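Local coordinates for oxidoreductase, 2OG-Fe(II) oxygenase family (Burkholderia pseudomallei, PDB 6N1F), which binds an iron ion through two histidines and an aspartate and probably acts as an oxidoreductase of the 2OG-Fe(II) oxygenase family, at residues 175-184 with 208-219; 47-57 with 193-204. All coordinates share one frame; numbering follows the deposited sequence. Where two conformers were deposited one is given.

From the N terminus, the chain leaves helix 36-45 and enters strand 48-51, the first half of contact 2. It does not meet its partner 193-204 until more than 130 residues later, so this contact closes the longer of the two loops. Segment 175-184 comes before that return and 208-219 after it, so the two loops cross. Contact 1 ties outer strand 208-211 of the four-stranded sheet to 181-184, beside the iron, and, through R219 of strand 218-227, reaches the seven-stranded sheet; contact 2 adds strand 48-51 to an end of that sheet. The two sheets face each other, and the backbone N of F181 lies 2.9 Å from O of F193, a probable hydrogen bond joining the contacts.

Contact 1 (175-184 with 208-219); sequences AFDGGEFVVH and RHEVRTVRANER. With FE (Fe (III) ion), chain E.
R219 passes over the F176 ring and ends on the backbone of G179. Its CB lies 4.0 Å from F176 CG; CG, anti to the backbone N (chi1 173°), then sits over one face of that ring, 3.8 Å from the centroid, in a CH-pi contact. CD passes on toward G179, where NE donates to G179 O at 2.8 Å, in the carbonyl plane and on a lone pair; NH2 adds a weak bond to the same oxygen. V211 CG1 covers one face of the guanidinium, and F181 CB approaches its edge. Beyond this point strands 181-184 and 208-211 pair antiparallel, with V182 N giving E210 O a nearly straight bond of 2.7 Å. This pair belongs to the minor sheet of the double-stranded beta-helix (jelly-roll) fold of 2OG-Fe(II) oxygenases, and H209 supplies the distal histidine of its His-X-Asp...His iron site. NE2 of H209 binds the iron at 2.2 Å; H155, D157 and a water are further ligands. F181 CZ lies over one face of the H209 imidazole, the two rings being inclined at 38°, so the phenyl ring backs the metal ligand on the side of the sheet that carries V183 and V211. On the other side H184 NE2 donates to E210 OE2 at 3.0 Å, meeting the oxygen from above the carboxylate plane. V182 CG2 packs over one face of the R212 guanidinium, whose NH2 forms a salt bridge with E26. In the loops, R215 lays its guanidinium over the G178 backbone and reaches E180 OE2 with NH2 in a 3.5 Å salt bridge, while R215 N donates to D177 O.

Contact 2 (47-57 with 193-204); sequences GTVMLPAYVAF and FAPAYGTVIVTS
T48 and T203 stand side by side at one end of an antiparallel ladder, in which strand 48-51 extends the larger sheet of the double-stranded beta-helix at its edge, next to 200-204. Backbone hydrogen bonds set the register: V49 and V202 exchange two, each 2.9 Å between N and O; L51 N gives V200 O a shorter one, and the return bond from V200 N to L51 O is longer, at 3.3 Å. S204 N adds a bond to G47 O. Among side chains, the threonines bring their OG1 atoms to 3.0 Å from each other, on the side of the sheet facing the iron site. Aromatic and apolar contacts fill that same side. T48 CG2, anti to the backbone N, rests over one face of the F193 ring, 3.8 Å from its centroid, and F29 stacks on F193. The selenomethionine M50 sets CB beside F193 CD1 and CG beside I201 CG1; the selenium lies against A194 O and P195, and a turn about the CG-SE bond (chi3 63°) brings CE to A194 O. On the reverse side L51 CD1 reaches V200 and V202, under cover of helices 36-45 and 120-130, and V200 CG2 meets the edge of the F57 ring. Past the strands, the Y54 and Y197 rings meet edge to edge at a type II turn, A196 to T199, where G198 passes close to A53. Inside this turn A196 O accepts from both T199 N and T199 OG1, the hydroxyl at 2.8 Å on a lone pair.

Contact 1 (175-184 with 208-219)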
loop_
_atom_site.group_PDB
_atom_site.type_symbol
_atom_site.label_atom_id
_atom_site.label_comp_id
_atom_site.label_asym_id
_atom_site.label_seq_id
_atom_site.Cartn_x
_atom_site.Cartn_y
_atom_site.Cartn_z
ATOM N N ALA A 175 10.053 13.162 5.156
ATOM C CA ALA A 175 10.809 13.857 4.121
ATOM C C ALA A 175 11.889 12.934 3.593
ATOM O O ALA A 175 12.692 12.418 4.375
ATOM C CB ALA A 175 11.440 15.144 4.663
ATOM N N PHE A 176 11.916 12.746 2.278
ATOM C CA PHE A 176 12.951 11.941 1.639
ATOM C C PHE A 176 13.048 12.338 0.171
ATOM O O PHE A 176 12.163 13.006 -0.373
ATOM C CB PHE A 176 12.666 10.439 1.782
ATOM C CG PHE A 176 11.347 10.017 1.197
ATOM C CD1 PHE A 176 11.274 9.523 -0.102
ATOM C CD2 PHE A 176 10.181 10.133 1.937
ATOM C CE1 PHE A 176 10.060 9.141 -0.654
ATOM C CE2 PHE A 176 8.962 9.757 1.396
ATOM C CZ PHE A 176 8.901 9.258 0.098
ATOM N N ASP A 177 14.147 11.921 -0.456
ATOM C CA ASP A 177 14.370 12.074 -1.886
ATOM C C ASP A 177 14.273 10.716 -2.570
ATOM O O ASP A 177 14.415 9.667 -1.934
ATOM C CB ASP A 177 15.737 12.706 -2.167
ATOM C CG ASP A 177 15.852 14.108 -1.613
ATOM O OD1 ASP A 177 14.815 14.658 -1.192
ATOM O OD2 ASP A 177 16.973 14.654 -1.588
ATOM N N GLY A 178 14.034 10.748 -3.879
ATOM C CA GLY A 178 13.863 9.509 -4.618
ATOM C C GLY A 178 12.671 8.718 -4.113
ATOM O O GLY A 178 11.657 9.271 -3.673
ATOM N N GLY A 179 12.791 7.391 -4.174
ATOM C CA GLY A 179 11.748 6.532 -3.631
ATOM C C GLY A 179 10.425 6.575 -4.368
ATOM O O GLY A 179 9.367 6.361 -3.752
ATOM N N GLU A 180 10.443 6.837 -5.672
ATOM C CA GLU A 180 9.195 6.867 -6.415
ATOM C C GLU A 180 8.590 5.471 -6.543
ATOM O O GLU A 180 9.287 4.469 -6.720
ATOM C CB GLU A 180 9.393 7.477 -7.796
ATOM C CG GLU A 180 9.850 8.933 -7.787
ATOM C CD GLU A 180 11.354 9.054 -7.732
ATOM O OE1 GLU A 180 12.010 8.003 -7.546
ATOM O OE2 GLU A 180 11.880 10.186 -7.883
ATOM N N PHE A 181 7.275 5.416 -6.431
ATOM C CA PHE A 181 6.528 4.209 -6.723
ATOM C C PHE A 181 6.234 4.205 -8.222
ATOM O O PHE A 181 5.550 5.104 -8.721
ATOM C CB PHE A 181 5.252 4.190 -5.879
ATOM C CG PHE A 181 4.413 3.013 -6.112
ATOM C CD1 PHE A 181 4.734 1.803 -5.528
ATOM C CD2 PHE A 181 3.305 3.092 -6.940
ATOM C CE1 PHE A 181 3.963 0.689 -5.769
ATOM C CE2 PHE A 181 2.525 1.985 -7.167
ATOM C CZ PHE A 181 2.861 0.780 -6.586
ATOM N N VAL A 182 6.779 3.224 -8.949
ATOM C CA VAL A 182 6.664 3.175 -10.401
ATOM C C VAL A 182 5.927 1.913 -10.818
ATOM O O VAL A 182 6.344 0.803 -10.469
ATOM C CB VAL A 182 8.038 3.233 -11.078
ATOM C CG1 VAL A 182 7.857 3.296 -12.573
ATOM C CG2 VAL A 182 8.817 4.439 -10.566
ATOM N N VAL A 183 4.864 2.090 -11.611
ATOM C CA VAL A 183 4.081 1.009 -12.197
ATOM C C VAL A 183 4.433 0.884 -13.669
ATOM O O VAL A 183 4.541 1.895 -14.381
ATOM C CB VAL A 183 2.569 1.268 -12.037
ATOM C CG1 VAL A 183 1.765 0.094 -12.574
ATOM C CG2 VAL A 183 2.223 1.569 -10.599
ATOM N N HIS A 184 4.568 -0.360 -14.138
ATOM C CA HIS A 184 4.956 -0.686 -15.509
ATOM C C HIS A 184 3.871 -1.509 -16.201
ATOM O O HIS A 184 4.043 -2.713 -16.440
ATOM C CB HIS A 184 6.280 -1.446 -15.523
ATOM C CG HIS A 184 7.436 -0.646 -15.013
ATOM N ND1 HIS A 184 8.382 -0.103 -15.849
ATOM C CD2 HIS A 184 7.790 -0.286 -13.760
ATOM C CE1 HIS A 184 9.276 0.554 -15.135
ATOM N NE2 HIS A 184 8.942 0.458 -13.863
ATOM N N ARG A 208 3.074 -4.991 -12.928
ATOM C CA ARG A 208 4.386 -4.959 -12.306
ATOM C C ARG A 208 4.659 -3.563 -11.763
ATOM O O ARG A 208 4.227 -2.563 -12.342
ATOM C CB ARG A 208 5.445 -5.364 -13.336
ATOM C CG ARG A 208 5.295 -6.787 -13.856
ATOM C CD ARG A 208 6.266 -7.109 -15.005
ATOM N NE ARG A 208 7.669 -7.231 -14.589
ATOM C CZ ARG A 208 8.184 -8.292 -13.964
ATOM N NH1 ARG A 208 7.412 -9.325 -13.655
ATOM N NH2 ARG A 208 9.472 -8.317 -13.632
ATOM N N HIS A 209 5.358 -3.488 -10.630
ATOM C CA HIS A 209 5.674 -2.190 -10.037
ATOM C C HIS A 209 6.928 -2.293 -9.177
ATOM O O HIS A 209 7.414 -3.384 -8.870
ATOM C CB HIS A 209 4.514 -1.644 -9.204
ATOM C CG HIS A 209 4.120 -2.530 -8.071
ATOM N ND1 HIS A 209 2.940 -3.242 -8.063
ATOM C CD2 HIS A 209 4.748 -2.823 -6.908
ATOM C CE1 HIS A 209 2.856 -3.931 -6.941
ATOM N NE2 HIS A 209 3.939 -3.695 -6.221
ATOM N N GLU A 210 7.430 -1.130 -8.763
ATOM C CA GLU A 210 8.718 -1.044 -8.094
ATOM C C GLU A 210 8.800 0.274 -7.352
ATOM O O GLU A 210 8.102 1.241 -7.673
ATOM C CB GLU A 210 9.871 -1.117 -9.101
ATOM C CG GLU A 210 9.989 0.170 -9.888
ATOM C CD GLU A 210 11.202 0.226 -10.816
ATOM O OE1 GLU A 210 12.253 -0.355 -10.473
ATOM O OE2 GLU A 210 11.097 0.865 -11.885
ATOM N N VAL A 211 9.703 0.320 -6.385
ATOM C CA VAL A 211 10.060 1.560 -5.719
ATOM C C VAL A 211 11.501 1.874 -6.093
ATOM O O VAL A 211 12.385 1.026 -5.930
ATOM C CB VAL A 211 9.873 1.451 -4.196
ATOM C CG1 VAL A 211 10.197 2.780 -3.529
ATOM C CG2 VAL A 211 8.436 0.998 -3.856
ATOM N N ARG A 212 11.735 3.070 -6.631
ATOM C CA ARG A 212 13.079 3.423 -7.057
ATOM C C ARG A 212 13.919 3.873 -5.867
ATOM O O ARG A 212 13.417 4.117 -4.762
ATOM C CB ARG A 212 13.050 4.499 -8.145
ATOM C CG ARG A 212 12.367 4.009 -9.401
ATOM C CD ARG A 212 12.458 4.987 -10.544
ATOM N NE ARG A 212 12.054 4.349 -11.795
ATOM C CZ ARG A 212 11.746 5.004 -12.910
ATOM N NH1 ARG A 212 11.766 6.333 -12.937
ATOM N NH2 ARG A 212 11.397 4.327 -13.994
ATOM N N THR A 213 15.224 3.968 -6.119
ATOM C CA THR A 213 16.216 4.149 -5.071
ATOM C C THR A 213 15.845 5.294 -4.145
ATOM O O THR A 213 15.479 6.381 -4.598
ATOM C CB THR A 213 17.585 4.417 -5.707
ATOM O OG1 THR A 213 17.824 3.430 -6.705
ATOM C CG2 THR A 213 18.682 4.339 -4.668
ATOM N N VAL A 214 15.947 5.037 -2.843
ATOM C CA VAL A 214 15.768 6.078 -1.840
ATOM C C VAL A 214 17.047 6.895 -1.790
ATOM O O VAL A 214 18.133 6.347 -1.588
ATOM C CB VAL A 214 15.436 5.485 -0.466
ATOM C CG1 VAL A 214 15.351 6.589 0.559
ATOM C CG2 VAL A 214 14.106 4.728 -0.527
ATOM N N ARG A 215 16.923 8.206 -1.973
ATOM C CA ARG A 215 18.090 9.048 -2.160
ATOM C C ARG A 215 18.441 9.874 -0.933
ATOM O O ARG A 215 19.545 10.428 -0.882
ATOM C CB ARG A 215 17.897 9.966 -3.379
ATOM C CG ARG A 215 18.001 9.217 -4.714
ATOM C CD ARG A 215 18.202 10.127 -5.913
ATOM N NE ARG A 215 16.990 10.251 -6.713
ATOM C CZ ARG A 215 16.259 11.359 -6.808
ATOM N NH1 ARG A 215 16.628 12.461 -6.161
ATOM N NH2 ARG A 215 15.158 11.370 -7.557
ATOM N N ALA A 216 17.560 9.955 0.060
ATOM C CA ALA A 216 17.930 10.652 1.283
ATOM C C ALA A 216 17.059 10.163 2.431
ATOM O O ALA A 216 15.963 9.638 2.225
ATOM C CB ALA A 216 17.823 12.174 1.122
ATOM N N ASN A 217 17.578 10.371 3.645
ATOM C CA ASN A 217 17.025 9.919 4.918
ATOM C C ASN A 217 16.393 8.534 4.833
ATOM O O ASN A 217 17.104 7.529 4.725
ATOM C CB ASN A 217 16.012 10.933 5.454
ATOM C CG ASN A 217 15.769 10.774 6.953
ATOM O OD1 ASN A 217 16.591 10.203 7.674
ATOM N ND2 ASN A 217 14.634 11.279 7.425
ATOM N N GLU A 218 15.065 8.468 4.894
ATOM C CA GLU A 218 14.374 7.188 4.953
ATOM C C GLU A 218 12.941 7.382 4.483
ATOM O O GLU A 218 12.402 8.487 4.522
ATOM C CB GLU A 218 14.401 6.600 6.369
ATOM C CG GLU A 218 13.517 7.330 7.356
ATOM C CD GLU A 218 13.511 6.681 8.734
ATOM O OE1 GLU A 218 14.582 6.235 9.196
ATOM O OE2 GLU A 218 12.430 6.616 9.357
ATOM N N ARG A 219 12.335 6.288 4.032
ATOM C CA ARG A 219 10.996 6.310 3.462
ATOM C C ARG A 219 10.194 5.231 4.170
ATOM O O ARG A 219 10.589 4.056 4.165
ATOM C CB ARG A 219 11.050 6.087 1.943
ATOM C CG ARG A 219 9.714 5.916 1.195
ATOM C CD ARG A 219 10.021 5.142 -0.088
ATOM N NE ARG A 219 9.075 5.333 -1.182
ATOM C CZ ARG A 219 8.054 4.518 -1.446
ATOM N NH1 ARG A 219 7.820 3.448 -0.681
ATOM N NH2 ARG A 219 7.280 4.759 -2.489
HETATM FE FE FE E . 4.275 -4.621 -4.298
HETATM O O HOH W 1 15.322 7.270 -7.469
HETATM O O HOH W 2 13.906 10.542 -9.618
HETATM O O HOH W 3 2.993 -5.126 -15.648
HETATM O O HOH W 4 5.743 -2.818 -3.327
#

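Contact 2 (47-57 with 193-204)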
loop_
_atom_site.group_PDB
_atom_site.type_symbol
_atom_site.label_atom_id
_atom_site.label_comp_id
_atom_site.label_asym_id
_atom_site.label_seq_id
_atom_site.Cartn_x
_atom_site.Cartn_y
_atom_site.Cartn_z
ATOM N N GLY A 47 -4.946 2.376 -13.621
ATOM C CA GLY A 47 -4.527 1.253 -12.814
ATOM C C GLY A 47 -3.918 1.643 -11.489
ATOM O O GLY A 47 -3.666 0.761 -10.661
ATOM N N THR A 48 -3.708 2.938 -11.259
ATOM C CA THR A 48 -3.068 3.468 -10.065
ATOM C C THR A 48 -3.583 4.882 -9.851
ATOM O O THR A 48 -3.794 5.621 -10.811
ATOM C CB THR A 48 -1.539 3.484 -10.212
ATOM O OG1 THR A 48 -1.095 2.178 -10.579
ATOM C CG2 THR A 48 -0.874 3.872 -8.898
ATOM N N VAL A 49 -3.799 5.253 -8.595
ATOM C CA VAL A 49 -4.193 6.611 -8.254
ATOM C C VAL A 49 -3.546 6.977 -6.924
ATOM O O VAL A 49 -3.406 6.128 -6.037
ATOM C CB VAL A 49 -5.728 6.738 -8.218
ATOM C CG1 VAL A 49 -6.315 5.873 -7.094
ATOM C CG2 VAL A 49 -6.130 8.174 -8.063
HETATM N N MSE A 50 -3.117 8.234 -6.804
HETATM C CA MSE A 50 -2.547 8.779 -5.562
HETATM C C MSE A 50 -3.501 9.805 -4.969
HETATM O O MSE A 50 -3.867 10.784 -5.624
HETATM C CB MSE A 50 -1.176 9.439 -5.807
HETATM C CG MSE A 50 -0.522 9.963 -4.558
HETATM SE SE MSE A 50 1.391 10.262 -4.866
HETATM C CE MSE A 50 1.284 11.656 -6.257
ATOM N N LEU A 51 -3.894 9.583 -3.727
ATOM C CA LEU A 51 -4.833 10.498 -3.100
ATOM C C LEU A 51 -4.079 11.530 -2.268
ATOM O O LEU A 51 -3.051 11.203 -1.664
ATOM C CB LEU A 51 -5.804 9.725 -2.213
ATOM C CG LEU A 51 -6.384 8.461 -2.858
ATOM C CD1 LEU A 51 -7.142 7.616 -1.826
ATOM C CD2 LEU A 51 -7.277 8.800 -4.043
ATOM N N PRO A 52 -4.518 12.783 -2.215
ATOM C CA PRO A 52 -3.780 13.784 -1.440
ATOM C C PRO A 52 -4.065 13.642 0.044
ATOM O O PRO A 52 -5.100 13.116 0.467
ATOM C CB PRO A 52 -4.316 15.116 -1.978
ATOM C CG PRO A 52 -5.719 14.803 -2.440
ATOM C CD PRO A 52 -5.713 13.343 -2.873
ATOM N N ALA A 53 -3.117 14.113 0.843
ATOM C CA ALA A 53 -3.359 14.240 2.278
ATOM C C ALA A 53 -4.383 15.350 2.514
ATOM O O ALA A 53 -4.243 16.443 1.962
ATOM C CB ALA A 53 -2.044 14.552 2.994
ATOM N N TYR A 54 -5.422 15.100 3.321
ATOM C CA TYR A 54 -5.643 13.903 4.091
ATOM C C TYR A 54 -7.035 13.347 3.813
ATOM O O TYR A 54 -7.858 13.251 4.723
ATOM C CB TYR A 54 -5.512 14.233 5.581
ATOM C CG TYR A 54 -4.140 14.748 5.953
ATOM C CD1 TYR A 54 -3.152 13.871 6.363
ATOM C CD2 TYR A 54 -3.835 16.110 5.899
ATOM C CE1 TYR A 54 -1.899 14.311 6.706
ATOM C CE2 TYR A 54 -2.569 16.568 6.240
ATOM C CZ TYR A 54 -1.611 15.661 6.651
ATOM O OH TYR A 54 -0.356 16.089 6.996
ATOM N N VAL A 55 -7.291 12.996 2.558
ATOM C CA VAL A 55 -8.616 12.534 2.143
ATOM C C VAL A 55 -8.963 11.200 2.796
ATOM O O VAL A 55 -9.983 11.076 3.478
ATOM C CB VAL A 55 -8.685 12.446 0.610
ATOM C CG1 VAL A 55 -9.900 11.660 0.165
ATOM C CG2 VAL A 55 -8.656 13.857 -0.004
ATOM N N ALA A 56 -8.121 10.176 2.603
ATOM C CA ALA A 56 -8.515 8.841 3.056
ATOM C C ALA A 56 -8.346 8.665 4.564
ATOM O O ALA A 56 -9.169 8.002 5.211
ATOM C CB ALA A 56 -7.710 7.773 2.317
ATOM N N PHE A 57 -7.266 9.204 5.128
ATOM C CA PHE A 57 -6.981 9.116 6.553
ATOM C C PHE A 57 -6.651 10.507 7.062
ATOM O O PHE A 57 -5.804 11.192 6.482
ATOM C CB PHE A 57 -5.818 8.177 6.812
ATOM C CG PHE A 57 -6.090 6.778 6.403
ATOM C CD1 PHE A 57 -6.619 5.876 7.313
ATOM C CD2 PHE A 57 -5.835 6.353 5.114
ATOM C CE1 PHE A 57 -6.881 4.568 6.944
ATOM C CE2 PHE A 57 -6.098 5.046 4.737
ATOM C CZ PHE A 57 -6.623 4.153 5.654
ATOM N N PHE A 193 4.983 7.863 -9.493
ATOM C CA PHE A 193 4.293 8.532 -8.396
ATOM C C PHE A 193 5.310 8.865 -7.323
ATOM O O PHE A 193 5.939 7.959 -6.769
ATOM C CB PHE A 193 3.181 7.657 -7.803
ATOM C CG PHE A 193 2.086 7.339 -8.768
ATOM C CD1 PHE A 193 0.898 8.045 -8.745
ATOM C CD2 PHE A 193 2.249 6.329 -9.703
ATOM C CE1 PHE A 193 -0.102 7.742 -9.649
ATOM C CE2 PHE A 193 1.268 6.029 -10.602
ATOM C CZ PHE A 193 0.080 6.741 -10.578
ATOM N N ALA A 194 5.458 10.158 -7.030
ATOM C CA ALA A 194 6.282 10.652 -5.936
ATOM C C ALA A 194 5.383 10.944 -4.743
ATOM O O ALA A 194 4.575 11.875 -4.810
ATOM C CB ALA A 194 7.023 11.917 -6.358
ATOM N N PRO A 195 5.458 10.196 -3.670
ATOM C CA PRO A 195 4.466 10.370 -2.609
ATOM C C PRO A 195 5.002 11.265 -1.517
ATOM O O PRO A 195 6.208 11.290 -1.266
ATOM C CB PRO A 195 4.243 8.938 -2.112
ATOM C CG PRO A 195 5.612 8.327 -2.247
ATOM C CD PRO A 195 6.307 9.020 -3.424
ATOM N N ALA A 196 4.119 12.014 -0.876
ATOM C CA ALA A 196 4.481 12.832 0.265
ATOM C C ALA A 196 3.780 12.286 1.499
ATOM O O ALA A 196 2.934 11.387 1.423
ATOM C CB ALA A 196 4.119 14.303 0.021
ATOM N N TYR A 197 4.155 12.828 2.649
ATOM C CA TYR A 197 3.520 12.425 3.895
ATOM C C TYR A 197 2.012 12.537 3.777
ATOM O O TYR A 197 1.488 13.540 3.290
ATOM C CB TYR A 197 4.003 13.293 5.061
ATOM C CG TYR A 197 3.337 12.882 6.358
ATOM C CD1 TYR A 197 3.770 11.762 7.043
ATOM C CD2 TYR A 197 2.257 13.588 6.870
ATOM C CE1 TYR A 197 3.172 11.371 8.217
ATOM C CE2 TYR A 197 1.648 13.205 8.053
ATOM C CZ TYR A 197 2.111 12.091 8.718
ATOM O OH TYR A 197 1.519 11.689 9.883
ATOM N N GLY A 198 1.307 11.508 4.227
ATOM C CA GLY A 198 -0.130 11.578 4.229
ATOM C C GLY A 198 -0.802 11.201 2.929
ATOM O O GLY A 198 -2.023 11.012 2.928
ATOM N N THR A 199 -0.066 11.096 1.819
ATOM C CA THR A 199 -0.692 10.601 0.605
ATOM C C THR A 199 -0.882 9.091 0.688
ATOM O O THR A 199 -0.243 8.391 1.475
ATOM C CB THR A 199 0.125 10.928 -0.656
ATOM O OG1 THR A 199 1.365 10.207 -0.638
ATOM C CG2 THR A 199 0.387 12.428 -0.788
ATOM N N VAL A 200 -1.776 8.597 -0.164
ATOM C CA VAL A 200 -2.186 7.203 -0.199
ATOM C C VAL A 200 -2.247 6.784 -1.660
ATOM O O VAL A 200 -2.911 7.436 -2.473
ATOM C CB VAL A 200 -3.559 7.000 0.480
ATOM C CG1 VAL A 200 -4.021 5.568 0.341
ATOM C CG2 VAL A 200 -3.499 7.420 1.948
ATOM N N ILE A 201 -1.551 5.708 -1.999
ATOM C CA ILE A 201 -1.565 5.166 -3.350
ATOM C C ILE A 201 -2.452 3.927 -3.332
ATOM O O ILE A 201 -2.389 3.122 -2.395
ATOM C CB ILE A 201 -0.130 4.861 -3.845
ATOM C CG1 ILE A 201 0.669 6.169 -3.947
ATOM C CG2 ILE A 201 -0.130 4.126 -5.218
ATOM C CD1 ILE A 201 2.201 6.024 -4.184
ATOM N N VAL A 202 -3.342 3.821 -4.314
ATOM C CA VAL A 202 -4.162 2.634 -4.519
ATOM C C VAL A 202 -3.813 2.111 -5.894
ATOM O O VAL A 202 -3.771 2.881 -6.859
ATOM C CB VAL A 202 -5.668 2.937 -4.414
ATOM C CG1 VAL A 202 -6.466 1.649 -4.544
ATOM C CG2 VAL A 202 -5.991 3.633 -3.093
ATOM N N THR A 203 -3.497 0.829 -5.985
ATOM C CA THR A 203 -3.060 0.320 -7.274
ATOM C C THR A 203 -3.565 -1.100 -7.462
ATOM O O THR A 203 -3.747 -1.844 -6.494
ATOM C CB THR A 203 -1.519 0.419 -7.423
ATOM O OG1 THR A 203 -1.135 -0.118 -8.692
ATOM C CG2 THR A 203 -0.798 -0.339 -6.335
ATOM N N SER A 204 -3.857 -1.437 -8.721
ATOM C CA SER A 204 -4.252 -2.791 -9.084
ATOM C C SER A 204 -3.034 -3.699 -9.143
ATOM O O SER A 204 -2.006 -3.343 -9.723
ATOM C CB SER A 204 -4.956 -2.808 -10.439
ATOM O OG SER A 204 -5.211 -4.147 -10.849
HETATM O O HOH W 5 -4.559 10.598 4.198
#